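Local coordinates for potential RNA-dependent RNA polymerase (Human picobirnavirus, PDB 5I62), which catalyses template-directed RNA synthesis from ribonucleoside triphosphates, probably serving both transcription and replication of the double-stranded RNA genome, at residues P31-T36 with V76-V81; G185-E190 with R201-F206. One frame throughout, in Å; residues are numbered along the deposited sequence.

Interaction 1 (P31-T36 with V76-V81); sequences PEVYRT and VGPMSV
Ser80 turns its hydroxyl into the backbone of Glu32-Tyr34, while Val33 lays its two methyls across Pro78 and Val81. The serine OG is held between its own backbone N and carbonyl carbon (chi1 62°), and this rotation puts it between two polar groups of the facing chain. It donates to Glu32 O at 2.6 Å, arriving in the carbonyl plane on a lone pair with a C=O...donor angle of 135°. In the other direction Tyr34 N donates to Ser80 OG at 2.9 Å, with a bent N-H...acceptor angle of 143°. The CB of Ser80 meets the phenol ring obliquely, 3.4 Å from Tyr34 CD2. Glu32 O, besides accepting the serine's hydrogen bond, sits above the centre of the same ring.

On the apolar side, Val33 CG1 rests on Pro78 CB at 3.8 Å, and Val33 CG2 meets Val81 CG2 at 3.7 Å while still touching the proline ring. That Val81 methyl also approaches Pro31 O at 3.5 Å.

A water spans the two backbones, donating to Tyr34 O at 3.0 Å and accepting from Met79 N at 2.9 Å; its bond to Ser80 OG is weak. Tyr34 is in turn backbone-bonded to Gln429, so residues 76-81, part of the loop between helices 63-73 and 89-97, are tied to the two-stranded sheet of 34-35 and 428-429. The buried hydroxyl is thus used both as donor and as acceptor, which fixes its rotation and ties this irregular loop to two backbone groups of the facing chain.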
loop_
_atom_site.group_PDB
_atom_site.type_symbol
_atom_site.label_atom_id
_atom_site.label_comp_id
_atom_site.label_asym_id
_atom_site.label_seq_id
_atom_site.Cartn_x
_atom_site.Cartn_y
_atom_site.Cartn_z
ATOM N N PRO A 31 9.601 -16.066 -14.980
ATOM C CA PRO A 31 10.396 -15.142 -15.809
ATOM C C PRO A 31 9.632 -14.439 -16.923
ATOM O O PRO A 31 10.178 -13.485 -17.493
ATOM C CB PRO A 31 11.491 -16.049 -16.388
ATOM C CG PRO A 31 10.843 -17.406 -16.460
ATOM C CD PRO A 31 9.907 -17.483 -15.269
ATOM N N GLU A 32 8.400 -14.842 -17.237
ATOM C CA GLU A 32 7.706 -14.315 -18.411
ATOM C C GLU A 32 7.180 -12.901 -18.193
ATOM O O GLU A 32 6.684 -12.565 -17.116
ATOM C CB GLU A 32 6.522 -15.204 -18.793
ATOM C CG GLU A 32 6.879 -16.614 -19.094
ATOM C CD GLU A 32 7.669 -16.733 -20.380
ATOM O OE1 GLU A 32 8.793 -17.278 -20.324
ATOM O OE2 GLU A 32 7.184 -16.260 -21.441
ATOM N N VAL A 33 7.260 -12.088 -19.244
ATOM C CA VAL A 33 6.624 -10.776 -19.282
ATOM C C VAL A 33 5.210 -10.973 -19.801
ATOM O O VAL A 33 5.031 -11.486 -20.906
ATOM C CB VAL A 33 7.408 -9.803 -20.180
ATOM C CG1 VAL A 33 6.665 -8.462 -20.310
ATOM C CG2 VAL A 33 8.827 -9.587 -19.644
ATOM N N TYR A 34 4.212 -10.580 -19.010
ATOM C CA TYR A 34 2.807 -10.731 -19.382
ATOM C C TYR A 34 2.301 -9.436 -20.004
ATOM O O TYR A 34 2.193 -8.406 -19.331
ATOM C CB TYR A 34 1.954 -11.123 -18.176
ATOM C CG TYR A 34 2.301 -12.489 -17.645
ATOM C CD1 TYR A 34 2.756 -13.481 -18.503
ATOM C CD2 TYR A 34 2.170 -12.792 -16.299
ATOM C CE1 TYR A 34 3.086 -14.733 -18.037
ATOM C CE2 TYR A 34 2.496 -14.040 -15.823
ATOM C CZ TYR A 34 2.949 -15.011 -16.700
ATOM O OH TYR A 34 3.276 -16.263 -16.230
ATOM N N ARG A 35 1.973 -9.499 -21.284
ATOM C CA ARG A 35 1.437 -8.376 -22.032
ATOM C C ARG A 35 -0.060 -8.602 -22.221
ATOM O O ARG A 35 -0.486 -9.721 -22.528
ATOM C CB ARG A 35 2.179 -8.283 -23.362
ATOM C CG ARG A 35 1.776 -7.208 -24.297
ATOM C CD ARG A 35 2.460 -5.859 -24.070
ATOM N NE ARG A 35 2.139 -5.091 -25.262
ATOM C CZ ARG A 35 0.942 -4.561 -25.509
ATOM N NH1 ARG A 35 -0.036 -4.636 -24.600
ATOM N NH2 ARG A 35 0.733 -3.931 -26.658
ATOM N N THR A 36 -0.863 -7.565 -21.979
ATOM C CA THR A 36 -2.313 -7.650 -22.155
ATOM C C THR A 36 -2.641 -7.548 -23.647
ATOM O O THR A 36 -1.775 -7.271 -24.477
ATOM C CB THR A 36 -3.016 -6.535 -21.370
ATOM O OG1 THR A 36 -2.744 -5.284 -22.008
ATOM C CG2 THR A 36 -2.571 -6.481 -19.898
ATOM N N VAL A 76 7.785 2.856 -16.676
ATOM C CA VAL A 76 6.894 2.022 -17.468
ATOM C C VAL A 76 7.636 0.782 -17.941
ATOM O O VAL A 76 8.784 0.859 -18.400
ATOM C CB VAL A 76 6.324 2.842 -18.633
ATOM C CG1 VAL A 76 5.579 1.954 -19.597
ATOM C CG2 VAL A 76 5.395 3.938 -18.090
ATOM N N GLY A 77 7.001 -0.374 -17.788
ATOM C CA GLY A 77 7.584 -1.624 -18.214
ATOM C C GLY A 77 6.885 -2.827 -17.610
ATOM O O GLY A 77 5.779 -2.735 -17.067
ATOM N N PRO A 78 7.539 -3.987 -17.688
ATOM C CA PRO A 78 6.922 -5.222 -17.181
ATOM C C PRO A 78 6.634 -5.141 -15.688
ATOM O O PRO A 78 7.254 -4.370 -14.951
ATOM C CB PRO A 78 7.976 -6.297 -17.483
ATOM C CG PRO A 78 8.826 -5.713 -18.608
ATOM C CD PRO A 78 8.846 -4.224 -18.335
ATOM N N MET A 79 5.667 -5.951 -15.252
ATOM C CA MET A 79 5.353 -6.131 -13.840
ATOM C C MET A 79 5.319 -7.586 -13.394
ATOM O O MET A 79 5.181 -7.844 -12.193
ATOM C CB MET A 79 3.989 -5.517 -13.502
ATOM C CG MET A 79 3.811 -4.112 -13.972
ATOM S SD MET A 79 2.058 -3.695 -14.038
ATOM C CE MET A 79 1.687 -3.644 -12.290
ATOM N N SER A 80 5.426 -8.538 -14.306
ATOM C CA SER A 80 5.176 -9.928 -13.972
ATOM C C SER A 80 6.433 -10.709 -13.634
ATOM O O SER A 80 6.329 -11.844 -13.158
ATOM C CB SER A 80 4.462 -10.600 -15.136
ATOM O OG SER A 80 5.296 -10.563 -16.282
ATOM N N VAL A 81 7.611 -10.161 -13.910
ATOM C CA VAL A 81 8.832 -10.953 -13.789
ATOM C C VAL A 81 9.174 -11.087 -12.313
ATOM O O VAL A 81 9.584 -10.121 -11.660
ATOM C CB VAL A 81 9.996 -10.355 -14.591
ATOM C CG1 VAL A 81 11.258 -11.186 -14.385
ATOM C CG2 VAL A 81 9.634 -10.286 -16.071
HETATM O O HOH W 1 4.068 -7.486 -17.177
#

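Interaction 2 (G185-E190 with R201-F206)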
loop_
_atom_site.group_PDB
_atom_site.type_symbol
_atom_site.label_atom_id
_atom_site.label_comp_id
_atom_site.label_asym_id
_atom_site.label_seq_id
_atom_site.Cartn_x
_atom_site.Cartn_y
_atom_site.Cartn_z
ATOM N N GLY A 185 5.471 -14.000 0.334
ATOM C CA GLY A 185 4.765 -13.673 -0.883
ATOM C C GLY A 185 5.509 -12.638 -1.722
ATOM O O GLY A 185 6.603 -12.181 -1.394
ATOM N N TRP A 186 4.877 -12.267 -2.830
ATOM C CA TRP A 186 5.553 -11.466 -3.838
ATOM C C TRP A 186 4.556 -10.560 -4.541
ATOM O O TRP A 186 3.415 -10.945 -4.776
ATOM C CB TRP A 186 6.272 -12.362 -4.854
ATOM C CG TRP A 186 6.909 -11.612 -6.003
ATOM C CD1 TRP A 186 8.187 -11.143 -6.062
ATOM C CD2 TRP A 186 6.301 -11.283 -7.254
ATOM N NE1 TRP A 186 8.409 -10.524 -7.269
ATOM C CE2 TRP A 186 7.268 -10.602 -8.023
ATOM C CE3 TRP A 186 5.033 -11.502 -7.802
ATOM C CZ2 TRP A 186 7.007 -10.138 -9.311
ATOM C CZ3 TRP A 186 4.774 -11.040 -9.086
ATOM C CH2 TRP A 186 5.757 -10.370 -9.825
ATOM N N ARG A 187 5.004 -9.345 -4.861
ATOM C CA ARG A 187 4.297 -8.456 -5.774
ATOM C C ARG A 187 5.311 -7.804 -6.696
ATOM O O ARG A 187 6.385 -7.397 -6.251
ATOM C CB ARG A 187 3.501 -7.352 -5.055
ATOM C CG ARG A 187 2.365 -7.857 -4.180
ATOM C CD ARG A 187 1.311 -8.603 -4.987
ATOM N NE ARG A 187 0.699 -7.768 -6.014
ATOM C CZ ARG A 187 -0.278 -6.899 -5.779
ATOM N NH1 ARG A 187 -0.744 -6.744 -4.542
ATOM N NH2 ARG A 187 -0.785 -6.181 -6.775
ATOM N N GLY A 188 4.956 -7.684 -7.967
ATOM C CA GLY A 188 5.803 -7.029 -8.936
ATOM C C GLY A 188 5.350 -5.599 -9.155
ATOM O O GLY A 188 4.160 -5.309 -9.200
ATOM N N GLN A 189 6.320 -4.712 -9.319
ATOM C CA GLN A 189 6.036 -3.316 -9.581
ATOM C C GLN A 189 6.959 -2.829 -10.691
ATOM O O GLN A 189 8.149 -3.153 -10.710
ATOM C CB GLN A 189 6.203 -2.491 -8.299
ATOM C CG GLN A 189 6.069 -1.003 -8.474
ATOM C CD GLN A 189 6.006 -0.289 -7.138
ATOM O OE1 GLN A 189 5.370 -0.772 -6.194
ATOM N NE2 GLN A 189 6.669 0.859 -7.042
ATOM N N GLU A 190 6.397 -2.068 -11.621
ATOM C CA GLU A 190 7.187 -1.586 -12.747
ATOM C C GLU A 190 8.321 -0.697 -12.250
ATOM O O GLU A 190 8.122 0.161 -11.387
ATOM C CB GLU A 190 6.301 -0.842 -13.748
ATOM C CG GLU A 190 5.625 0.417 -13.208
ATOM C CD GLU A 190 4.259 0.135 -12.594
ATOM O OE1 GLU A 190 4.160 -0.778 -11.741
ATOM O OE2 GLU A 190 3.281 0.820 -12.976
ATOM N N ARG A 201 8.792 -6.877 -4.745
ATOM C CA ARG A 201 8.238 -6.558 -3.431
ATOM C C ARG A 201 8.070 -7.826 -2.591
ATOM O O ARG A 201 7.612 -8.856 -3.084
ATOM C CB ARG A 201 6.896 -5.841 -3.567
ATOM C CG ARG A 201 6.963 -4.424 -4.139
ATOM C CD ARG A 201 5.609 -3.698 -3.979
ATOM N NE ARG A 201 4.890 -4.138 -2.779
ATOM C CZ ARG A 201 3.598 -4.466 -2.746
ATOM N NH1 ARG A 201 2.856 -4.374 -3.844
ATOM N NH2 ARG A 201 3.043 -4.872 -1.611
ATOM N N VAL A 202 8.441 -7.749 -1.317
ATOM C CA VAL A 202 8.212 -8.829 -0.374
ATOM C C VAL A 202 6.859 -8.610 0.284
ATOM O O VAL A 202 6.552 -7.501 0.734
ATOM C CB VAL A 202 9.333 -8.899 0.673
ATOM C CG1 VAL A 202 8.966 -9.870 1.778
ATOM C CG2 VAL A 202 10.647 -9.291 0.027
ATOM N N VAL A 203 6.032 -9.656 0.308
ATOM C CA VAL A 203 4.777 -9.651 1.047
ATOM C C VAL A 203 4.897 -10.654 2.186
ATOM O O VAL A 203 5.300 -11.800 1.961
ATOM C CB VAL A 203 3.570 -9.997 0.150
ATOM C CG1 VAL A 203 2.277 -9.970 0.975
ATOM C CG2 VAL A 203 3.479 -9.025 -1.004
ATOM N N TRP A 204 4.552 -10.223 3.397
ATOM C CA TRP A 204 4.431 -11.112 4.546
ATOM C C TRP A 204 2.972 -11.559 4.633
ATOM O O TRP A 204 2.109 -10.809 5.086
ATOM C CB TRP A 204 4.880 -10.417 5.827
ATOM C CG TRP A 204 6.353 -10.114 5.890
ATOM C CD1 TRP A 204 7.065 -9.278 5.071
ATOM C CD2 TRP A 204 7.296 -10.671 6.811
ATOM N NE1 TRP A 204 8.393 -9.272 5.440
ATOM C CE2 TRP A 204 8.563 -10.130 6.494
ATOM C CE3 TRP A 204 7.196 -11.584 7.867
ATOM C CZ2 TRP A 204 9.713 -10.463 7.203
ATOM C CZ3 TRP A 204 8.336 -11.908 8.573
ATOM C CH2 TRP A 204 9.584 -11.359 8.232
ATOM N N MET A 205 2.687 -12.780 4.181
ATOM C CA MET A 205 1.315 -13.298 4.174
ATOM C C MET A 205 1.053 -13.907 5.551
ATOM O O MET A 205 1.591 -14.962 5.886
ATOM C CB MET A 205 1.132 -14.319 3.053
ATOM C CG MET A 205 1.222 -13.718 1.655
ATOM S SD MET A 205 1.251 -15.025 0.395
ATOM C CE MET A 205 1.282 -14.037 -1.071
ATOM N N PHE A 206 0.246 -13.218 6.364
ATOM C CA PHE A 206 0.098 -13.528 7.780
ATOM C C PHE A 206 -0.906 -14.651 8.003
ATOM O O PHE A 206 -1.839 -14.808 7.225
ATOM C CB PHE A 206 -0.373 -12.296 8.551
ATOM C CG PHE A 206 0.739 -11.448 9.091
ATOM C CD1 PHE A 206 1.756 -11.012 8.267
ATOM C CD2 PHE A 206 0.766 -11.087 10.423
ATOM C CE1 PHE A 206 2.782 -10.214 8.748
ATOM C CE2 PHE A 206 1.791 -10.284 10.921
ATOM C CZ PHE A 206 2.805 -9.855 10.075
#
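Arg201 and Arg187, cross-strand partners in an antiparallel hairpin, extend alongside each other in the same direction. Arg201 buries the larger area, and its guanidinium lies against the aliphatic base of Arg187: Arg187 CB stands over one face, displaced from its centre, 3.3 Å from Arg201 NH1. A bend at chi3 (31°) turns the Arg201 group onto its neighbour. The two guanidinium planes are 56° apart, so they do not stack. Gln189 OE1 approaches Arg201 CD, while Arg187 CG packs on Val203 CG2 at 3.6 Å.

Gly185, the third main contributor, is joined to Val203 by a pair of backbone bonds: Gly185 N to Val203 O at 2.7 Å, and Val203 N to Gly185 O at 3.1 Å. Lacking a side chain, it lets the extended Met205 bring CE to within 3.5 Å of Gly185 CA. Arg187 and Arg201 form the next hydrogen-bonded pair, with Arg201 N donating to Arg187 O at 2.9 Å. Between the two pairs lies the non-hydrogen-bonded pair Trp186-Val202, with side chains on the other face, where Trp186 CA approaches Arg201 O at 3.4 Å in a CA-H...O contact.

Beyond the hairpin, Arg187 NE forms a salt bridge with Glu430, which probably eases the nearness of two positive groups whose NH1 atoms are 4.4 Å apart. An arginine-bearing antiparallel hairpin of this kind is consistent with motif F of the viral polymerase fingers. The chemistry thus divides: backbone bonds set the register, while the CB and CG of Arg187 carry the guanidinium of Arg201.

Along the chain both segments of interaction 1 precede those of interaction 2, and the two centres lie about 15 Å apart within the polymerase. The first joins the loop between helices 63-73 and 89-97 to strand 34-35; the second is the pairing of strands 176-189 and 199-205 in a larger mixed sheet. They meet at the Trp186 ring, whose CZ2 lies 3.5 Å from Val81 O and whose CH2 lies 3.5 Å from Met79 O. Gln200 supports the junction, bonding both Val81 O and Trp186 NE1. The 76-81 loop thus packs directly on the hairpin, which lies nearer the centre of the chain.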